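Local coordinates for transcriptional regulator, TetR family (Myxococcus xanthus, PDB 5K7F), which probably represses transcription as a DNA-binding regulator that responds to isovaleryl coenzyme A and so controls an alternative route of isovaleryl coenzyme A biosynthesis, at residues Glu77-Arg82 with Lys135-Phe140; Ala26-Asp31 with Gln40-Ala45. All coordinates share one frame; numbering follows the deposited sequence.

Contact 1. Residues Glu77-Arg82 with Lys135-Phe140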
ATOM      1  N   GLU A  77      -1.159 -21.150   1.836  1.00 15.56           N
ATOM      2  CA  GLU A  77      -2.311 -21.986   1.545  1.00 12.37           C
ATOM      3  C   GLU A  77      -3.087 -21.498   0.329  1.00 12.88           C
ATOM      4  O   GLU A  77      -3.647 -22.309  -0.430  1.00 15.23           O
ATOM      5  CB  GLU A  77      -3.199 -22.012   2.774  1.00 11.70           C
ATOM      6  CG  GLU A  77      -2.475 -22.636   3.945  1.00 18.28           C
ATOM      7  CD  GLU A  77      -3.311 -22.665   5.204  1.00 23.39           C
ATOM      8  OE1 GLU A  77      -4.489 -22.230   5.158  1.00 25.28           O
ATOM      9  OE2 GLU A  77      -2.779 -23.139   6.234  1.00 22.62           O
ATOM     10  N   GLN A  78      -3.168 -20.189   0.153  1.00 12.70           N
ATOM     11  CA  GLN A  78      -3.983 -19.613  -0.900  1.00 10.04           C
ATOM     12  C   GLN A  78      -3.183 -19.160  -2.101  1.00  8.71           C
ATOM     13  O   GLN A  78      -3.789 -18.806  -3.116  1.00  9.01           O
ATOM     14  CB  GLN A  78      -4.779 -18.422  -0.371  1.00  7.54           C
ATOM     15  CG  GLN A  78      -5.756 -18.724   0.720  1.00 10.29           C
ATOM     16  CD  GLN A  78      -6.858 -19.667   0.221  1.00 13.30           C
ATOM     17  OE1 GLN A  78      -7.456 -19.420  -0.845  1.00 17.04           O
ATOM     18  NE2 GLN A  78      -7.132 -20.726   0.967  1.00 12.88           N
ATOM     19  N   VAL A  79      -1.858 -19.103  -2.014  1.00 13.57           N
ATOM     20  CA  VAL A  79      -1.078 -18.590  -3.135  1.00  7.99           C
ATOM     21  C   VAL A  79       0.032 -19.576  -3.502  1.00  8.26           C
ATOM     22  O   VAL A  79      -0.051 -20.248  -4.527  1.00  9.04           O
ATOM     23  CB  VAL A  79      -0.514 -17.185  -2.830  1.00  6.50           C
ATOM     24  CG1 VAL A  79       0.294 -16.695  -4.008  1.00 12.23           C
ATOM     25  CG2 VAL A  79      -1.615 -16.187  -2.497  1.00  7.58           C
ATOM     26  N   LEU A  80       1.059 -19.698  -2.657  1.00  9.00           N
ATOM     27  CA  LEU A  80       2.245 -20.479  -3.033  1.00  9.47           C
ATOM     28  C   LEU A  80       1.934 -21.942  -3.348  1.00 13.61           C
ATOM     29  O   LEU A  80       2.449 -22.513  -4.321  1.00 15.56           O
ATOM     30  CB  LEU A  80       3.274 -20.424  -1.920  1.00 14.78           C
ATOM     31  CG  LEU A  80       3.936 -19.105  -1.784  1.00 11.29           C
ATOM     32  CD1 LEU A  80       4.827 -19.180  -0.566  1.00 19.68           C
ATOM     33  CD2 LEU A  80       4.794 -18.792  -3.002  1.00 19.70           C
ATOM     34  N   SER A  81       1.147 -22.591  -2.512  1.00  9.67           N
ATOM     35  CA  SER A  81       0.894 -24.010  -2.733  1.00 18.42           C
ATOM     36  C   SER A  81       0.145 -24.227  -4.032  1.00 12.76           C
ATOM     37  O   SER A  81       0.182 -25.329  -4.578  1.00 20.50           O
ATOM     38  CB  SER A  81       0.135 -24.592  -1.554  1.00  9.77           C
ATOM     39  OG  SER A  81      -1.158 -24.017  -1.414  1.00 16.67           O
ATOM     40  N   ARG A  82      -0.475 -23.179  -4.559  1.00 11.18           N
ATOM     41  CA  ARG A  82      -1.235 -23.256  -5.781  1.00  9.68           C
ATOM     42  C   ARG A  82      -0.388 -23.013  -7.018  1.00 14.69           C
ATOM     43  O   ARG A  82      -0.835 -23.363  -8.111  1.00 11.10           O
ATOM     44  CB  ARG A  82      -2.392 -22.260  -5.748  1.00 10.73           C
ATOM     45  CG  ARG A  82      -3.265 -22.241  -4.458  1.00 13.92           C
ATOM     46  CD  ARG A  82      -4.246 -23.370  -4.380  1.00 17.93           C
ATOM     47  NE  ARG A  82      -4.935 -23.323  -3.094  1.00 18.80           N
ATOM     48  CZ  ARG A  82      -5.856 -24.186  -2.713  1.00 28.68           C
ATOM     49  NH1 ARG A  82      -6.223 -25.172  -3.527  1.00 19.39           N
ATOM     50  NH2 ARG A  82      -6.405 -24.063  -1.510  1.00 33.66           N
ATOM     51  N   LYS A 135       9.924 -12.317   3.779  1.00 15.62           N
ATOM     52  CA  LYS A 135      11.009 -12.277   2.803  1.00 15.06           C
ATOM     53  C   LYS A 135      11.048 -13.534   1.944  1.00  9.84           C
ATOM     54  O   LYS A 135      11.532 -13.478   0.807  1.00 14.15           O
ATOM     55  CB  LYS A 135      12.361 -12.087   3.497  1.00 18.69           C
ATOM     56  CG  LYS A 135      13.535 -12.055   2.507  1.00 20.89           C
ATOM     57  CD  LYS A 135      14.878 -11.800   3.199  1.00 23.20           C
ATOM     58  CE  LYS A 135      16.000 -11.666   2.174  1.00 29.41           C
ATOM     59  NZ  LYS A 135      16.332 -12.945   1.506  1.00 32.33           N
ATOM     60  N   LYS A 136      10.585 -14.668   2.460  1.00 15.23           N
ATOM     61  CA  LYS A 136      10.485 -15.876   1.637  1.00 12.82           C
ATOM     62  C   LYS A 136       9.540 -15.672   0.451  1.00 10.59           C
ATOM     63  O   LYS A 136       9.820 -16.140  -0.653  1.00 14.21           O
ATOM     64  CB  LYS A 136      10.062 -17.057   2.484  1.00 15.27           C
ATOM     65  CG  LYS A 136      11.175 -17.551   3.430  1.00 21.76           C
ATOM     66  CD  LYS A 136      11.003 -19.016   3.822  1.00 34.34           C
ATOM     67  CE  LYS A 136      11.673 -19.331   5.158  1.00 44.69           C
ATOM     68  NZ  LYS A 136      10.787 -19.017   6.338  1.00 48.50           N
ATOM     69  N   TYR A 137       8.436 -14.944   0.648  1.00  8.41           N
ATOM     70  CA  TYR A 137       7.556 -14.629  -0.476  1.00  8.60           C
ATOM     71  C   TYR A 137       8.239 -13.724  -1.496  1.00  9.70           C
ATOM     72  O   TYR A 137       8.171 -13.969  -2.711  1.00  8.64           O
ATOM     73  CB  TYR A 137       6.258 -14.000   0.053  1.00  8.88           C
ATOM     74  CG  TYR A 137       5.187 -13.871  -1.016  1.00 11.54           C
ATOM     75  CD1 TYR A 137       4.679 -14.993  -1.652  1.00 13.23           C
ATOM     76  CD2 TYR A 137       4.674 -12.642  -1.371  1.00  7.41           C
ATOM     77  CE1 TYR A 137       3.703 -14.898  -2.663  1.00 13.42           C
ATOM     78  CE2 TYR A 137       3.704 -12.522  -2.357  1.00  7.23           C
ATOM     79  CZ  TYR A 137       3.205 -13.670  -2.994  1.00 14.47           C
ATOM     80  OH  TYR A 137       2.236 -13.587  -3.977  1.00 12.01           O
ATOM     81  N   VAL A 138       8.883 -12.650  -1.025  1.00 10.19           N
ATOM     82  CA  VAL A 138       9.593 -11.756  -1.930  1.00  9.52           C
ATOM     83  C   VAL A 138      10.658 -12.525  -2.707  1.00  9.60           C
ATOM     84  O   VAL A 138      10.830 -12.315  -3.917  1.00 10.17           O
ATOM     85  CB  VAL A 138      10.213 -10.571  -1.161  1.00  9.31           C
ATOM     86  CG1 VAL A 138      11.061  -9.712  -2.091  1.00 12.68           C
ATOM     87  CG2 VAL A 138       9.150  -9.694  -0.549  1.00 11.11           C
ATOM     88  N   ASP A 139      11.385 -13.430  -2.024  1.00 10.03           N
ATOM     89  CA  ASP A 139      12.406 -14.238  -2.695  1.00 11.98           C
ATOM     90  C   ASP A 139      11.797 -15.047  -3.834  1.00 12.53           C
ATOM     91  O   ASP A 139      12.388 -15.189  -4.917  1.00 11.66           O
ATOM     92  CB  ASP A 139      13.069 -15.203  -1.699  1.00 13.00           C
ATOM     93  CG  ASP A 139      13.970 -14.517  -0.686  1.00 24.18           C
ATOM     94  OD1 ASP A 139      14.314 -13.328  -0.847  1.00 22.62           O
ATOM     95  OD2 ASP A 139      14.338 -15.203   0.290  1.00 30.06           O
ATOM     96  N   PHE A 140      10.634 -15.643  -3.574  1.00  9.85           N
ATOM     97  CA  PHE A 140       9.932 -16.403  -4.591  1.00  9.76           C
ATOM     98  C   PHE A 140       9.612 -15.542  -5.801  1.00 10.90           C
ATOM     99  O   PHE A 140       9.836 -15.956  -6.943  1.00 10.23           O
ATOM    100  CB  PHE A 140       8.665 -16.974  -3.978  1.00 10.00           C
ATOM    101  CG  PHE A 140       7.795 -17.774  -4.952  1.00  8.50           C
ATOM    102  CD1 PHE A 140       8.019 -19.118  -5.181  1.00 13.52           C
ATOM    103  CD2 PHE A 140       6.736 -17.163  -5.629  1.00 11.08           C
ATOM    104  CE1 PHE A 140       7.178 -19.854  -6.042  1.00 14.23           C
ATOM    105  CE2 PHE A 140       5.911 -17.881  -6.481  1.00 13.94           C
ATOM    106  CZ  PHE A 140       6.147 -19.211  -6.717  1.00 11.76           C
TER
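Leu-80 sets its methyl CD2 squarely on the ring of Phe-140, joining helix 60-83 to helix 125-150. The CH-pi contact is nearly axial: CD2 lies 3.6 Å from the centroid of the Phe-140 ring and only 8° off its normal, so all six ring carbons are almost equally distant. The same methyl also reaches the edge of the Tyr-137 ring, 4.0 Å from CD1 of Tyr-137, so one methyl serves the face of one ring and the edge of the other. With CG anti to the backbone N (chi1 -170°), the Tyr-137 ring reaches across toward helix 60-83, where CG1 of Val-79 meets its hydroxyl end, 3.7 Å from Tyr-137 OH. This inner part is tight and buried: Cys-96 of helix 89-105 touches both Val-79 and Tyr-137, and the phenol hydrogen-bonds to OD1 of Asn-100. The outer side of helix 125-150 is polar instead, with NZ of Lys-135 in a salt bridge to OD1 of Asp-139 at 3.1 Å, well removed from segment 77-82. Replacing Phe-140 by an alanine would probably strip Leu-80 CD2 of its aromatic platform and open a gap beside it. No hydrogen bond or salt bridge links the two segments, and their 12.1 Å axis separation is spanned by side chains alone, which implies an association resting on apolar and CH-pi packing.

Contact 2. Residues Ala26-Asp31 with Gln40-Ala45; sequences ARLICD and QEIAAA
Leu-28 and Ile-42 mark the closest backbone approach of two short helical segments, their CA atoms 7.5 Å apart. The axes of 26-31 and 40-45 come within 10.6 Å and run at 127° to each other, nearer to perpendicular than to antiparallel. On the 26-31 side, Leu-28 makes all the close contacts. Its CG stands anti to the carbonyl carbon (chi1 -64°), and the branch CD1 projects onto the neighbouring helix between Ile-42 and Ala-45, one turn apart. There CD1 of Leu-28 lies 3.7 Å from CB of Ala-45 and 3.9 Å from CG1 of Ile-42, and it also rests against the backbone, 3.9 Å from CA of Ile-42. The small side chain of Ala-45 is consistent with so close an approach of the leucine tip to the main chain at Ile-42. The buried Ile-42 also touches Leu-63 of helix 60-83 and Leu-53 of helix 50-56, while Glu-41 and Ala-45 lie at the exposed border. Thr-37, in the connecting loop, touches both Leu-28 and Ile-42. Such packing of the first helix on the leading helix of a predicted helix-turn-helix is characteristic of the three-helix DNA-binding domain of TetR-family regulators.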
ATOM      1  N   ALA A  26      -9.263  -9.719  13.779  1.00 17.64           N
ATOM      2  CA  ALA A  26      -8.779  -8.866  12.693  1.00 12.24           C
ATOM      3  C   ALA A  26      -9.854  -7.872  12.247  1.00 16.79           C
ATOM      4  O   ALA A  26      -9.560  -6.692  12.019  1.00 19.51           O
ATOM      5  CB  ALA A  26      -8.322  -9.717  11.506  1.00 13.80           C
ATOM      6  N   ARG A  27     -11.098  -8.336  12.096  1.00 14.91           N
ATOM      7  CA  ARG A  27     -12.207  -7.417  11.823  1.00 15.81           C
ATOM      8  C   ARG A  27     -12.272  -6.280  12.856  1.00 21.08           C
ATOM      9  O   ARG A  27     -12.295  -5.092  12.501  1.00 20.37           O
ATOM     10  CB  ARG A  27     -13.532  -8.186  11.779  1.00 19.23           C
ATOM     11  CG  ARG A  27     -13.753  -8.936  10.509  1.00 28.82           C
ATOM     12  CD  ARG A  27     -15.210  -9.370  10.397  1.00 29.94           C
ATOM     13  NE  ARG A  27     -15.437 -10.695  10.985  1.00 38.83           N
ATOM     14  CZ  ARG A  27     -15.086 -11.848  10.402  1.00 50.48           C
ATOM     15  NH1 ARG A  27     -14.478 -11.848   9.214  1.00 44.47           N
ATOM     16  NH2 ARG A  27     -15.330 -13.014  11.008  1.00 35.87           N
ATOM     17  N   LEU A  28     -12.322  -6.614  14.143  1.00 17.49           N
ATOM     18  CA  LEU A  28     -12.448  -5.554  15.143  1.00 21.01           C
ATOM     19  C   LEU A  28     -11.257  -4.601  15.092  1.00 24.88           C
ATOM     20  O   LEU A  28     -11.415  -3.369  15.179  1.00 21.89           O
ATOM     21  CB  LEU A  28     -12.579  -6.166  16.540  1.00 20.66           C
ATOM     22  CG  LEU A  28     -13.811  -6.999  16.804  1.00 19.62           C
ATOM     23  CD1 LEU A  28     -13.687  -7.649  18.184  1.00 27.73           C
ATOM     24  CD2 LEU A  28     -15.055  -6.161  16.749  1.00 30.43           C
ATOM     25  N   ILE A  29     -10.050  -5.144  14.938  1.00 20.16           N
ATOM     26  CA  ILE A  29      -8.863  -4.291  14.949  1.00 17.93           C
ATOM     27  C   ILE A  29      -8.903  -3.322  13.774  1.00 23.09           C
ATOM     28  O   ILE A  29      -8.575  -2.135  13.912  1.00 21.59           O
ATOM     29  CB  ILE A  29      -7.581  -5.145  14.936  1.00 15.34           C
ATOM     30  CG1 ILE A  29      -7.349  -5.770  16.310  1.00 21.26           C
ATOM     31  CG2 ILE A  29      -6.379  -4.289  14.599  1.00 22.49           C
ATOM     32  CD1 ILE A  29      -6.257  -6.836  16.336  1.00 17.20           C
ATOM     33  N   CYS A  30      -9.296  -3.813  12.597  1.00 28.94           N
ATOM     34  CA  CYS A  30      -9.426  -2.930  11.445  1.00 27.53           C
ATOM     35  C   CYS A  30     -10.539  -1.905  11.638  1.00 29.26           C
ATOM     36  O   CYS A  30     -10.435  -0.786  11.130  1.00 28.48           O
ATOM     37  CB  CYS A  30      -9.664  -3.755  10.180  1.00 22.00           C
ATOM     38  SG  CYS A  30      -8.152  -4.502   9.558  1.00 23.20           S
ATOM     39  N   ASP A  31     -11.606  -2.255  12.358  1.00 30.00           N
ATOM     40  CA  ASP A  31     -12.722  -1.326  12.491  1.00 31.12           C
ATOM     41  C   ASP A  31     -12.537  -0.340  13.640  1.00 31.01           C
ATOM     42  O   ASP A  31     -12.803   0.853  13.462  1.00 38.36           O
ATOM     43  CB  ASP A  31     -14.038  -2.090  12.673  1.00 33.73           C
ATOM     44  CG  ASP A  31     -15.216  -1.157  12.967  1.00 50.66           C
ATOM     45  OD1 ASP A  31     -15.316  -0.098  12.306  1.00 56.31           O
ATOM     46  OD2 ASP A  31     -16.031  -1.464  13.864  1.00 43.40           O
ATOM     47  N   GLN A  40     -11.632  -8.533  26.081  1.00 21.93           N
ATOM     48  CA  GLN A  40     -13.022  -8.744  26.462  1.00 22.96           C
ATOM     49  C   GLN A  40     -13.950  -8.499  25.277  1.00 19.70           C
ATOM     50  O   GLN A  40     -14.852  -9.300  25.011  1.00 15.97           O
ATOM     51  CB  GLN A  40     -13.359  -7.845  27.657  1.00 24.64           C
ATOM     52  CG  GLN A  40     -14.827  -7.649  27.979  1.00 30.83           C
ATOM     53  CD  GLN A  40     -15.019  -6.737  29.200  1.00 40.81           C
ATOM     54  OE1 GLN A  40     -14.544  -7.043  30.296  1.00 40.25           O
ATOM     55  NE2 GLN A  40     -15.695  -5.609  29.004  1.00 46.35           N
ATOM     56  N   GLU A  41     -13.708  -7.438  24.514  1.00 16.02           N
ATOM     57  CA  GLU A  41     -14.531  -7.190  23.325  1.00 15.93           C
ATOM     58  C   GLU A  41     -14.370  -8.298  22.295  1.00 13.95           C
ATOM     59  O   GLU A  41     -15.338  -8.693  21.631  1.00 17.87           O
ATOM     60  CB  GLU A  41     -14.156  -5.840  22.708  1.00 24.93           C
ATOM     61  CG  GLU A  41     -14.412  -4.648  23.626  1.00 21.51           C
ATOM     62  CD  GLU A  41     -14.014  -3.322  23.019  1.00 28.60           C
ATOM     63  OE1 GLU A  41     -12.970  -3.250  22.341  1.00 31.29           O
ATOM     64  OE2 GLU A  41     -14.767  -2.351  23.224  1.00 29.74           O
ATOM     65  N   ILE A  42     -13.150  -8.817  22.141  1.00 14.83           N
ATOM     66  CA  ILE A  42     -12.946  -9.923  21.216  1.00 14.06           C
ATOM     67  C   ILE A  42     -13.695 -11.149  21.672  1.00 18.72           C
ATOM     68  O   ILE A  42     -14.315 -11.842  20.861  1.00 15.62           O
ATOM     69  CB  ILE A  42     -11.456 -10.234  21.048  1.00 13.88           C
ATOM     70  CG1 ILE A  42     -10.754  -9.048  20.421  1.00 21.25           C
ATOM     71  CG2 ILE A  42     -11.296 -11.524  20.204  1.00 18.57           C
ATOM     72  CD1 ILE A  42      -9.308  -9.180  20.514  1.00 18.04           C
ATOM     73  N   ALA A  43     -13.636 -11.464  22.963  1.00 16.57           N
ATOM     74  CA  ALA A  43     -14.372 -12.622  23.438  1.00 12.26           C
ATOM     75  C   ALA A  43     -15.855 -12.479  23.125  1.00 12.23           C
ATOM     76  O   ALA A  43     -16.478 -13.407  22.612  1.00 19.41           O
ATOM     77  CB  ALA A  43     -14.156 -12.821  24.931  1.00 12.68           C
ATOM     78  N   ALA A  44     -16.430 -11.311  23.400  1.00 17.39           N
ATOM     79  CA  ALA A  44     -17.856 -11.124  23.139  1.00 15.57           C
ATOM     80  C   ALA A  44     -18.177 -11.242  21.649  1.00 18.08           C
ATOM     81  O   ALA A  44     -19.169 -11.871  21.270  1.00 19.16           O
ATOM     82  CB  ALA A  44     -18.329  -9.771  23.680  1.00 18.88           C
ATOM     83  N   ALA A  45     -17.348 -10.648  20.789  1.00 20.44           N
ATOM     84  CA  ALA A  45     -17.604 -10.756  19.352  1.00 25.10           C
ATOM     85  C   ALA A  45     -17.514 -12.198  18.858  1.00 21.11           C
ATOM     86  O   ALA A  45     -18.136 -12.540  17.849  1.00 17.49           O
ATOM     87  CB  ALA A  45     -16.636  -9.871  18.579  1.00 16.15           C
TER

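How the contacts relate
Contact 2 lies within the N-terminal, probably DNA-binding part of the chain, joining its first two helices, whereas contact 1 lies where helix 60-83 meets helix 125-150 of the C-terminal part. Their centres are 28 Å apart, on opposite sides of the chain's centre, and their nearest atoms stay about 14 Å from each other. Helix 60-83 bridges the distance: Leu-63, near its start, touches Ile-42 of contact 2, and its last turns supply Val-79 and Leu-80 to contact 1. A second tie is the salt bridge from Glu-77 to Arg-19 on helix 18-32, which also bears Leu-28. As in other TetR-family proteins, this connecting helix could pass ligand-induced shifts on to the DNA-binding helices; the present structure is of the apo form.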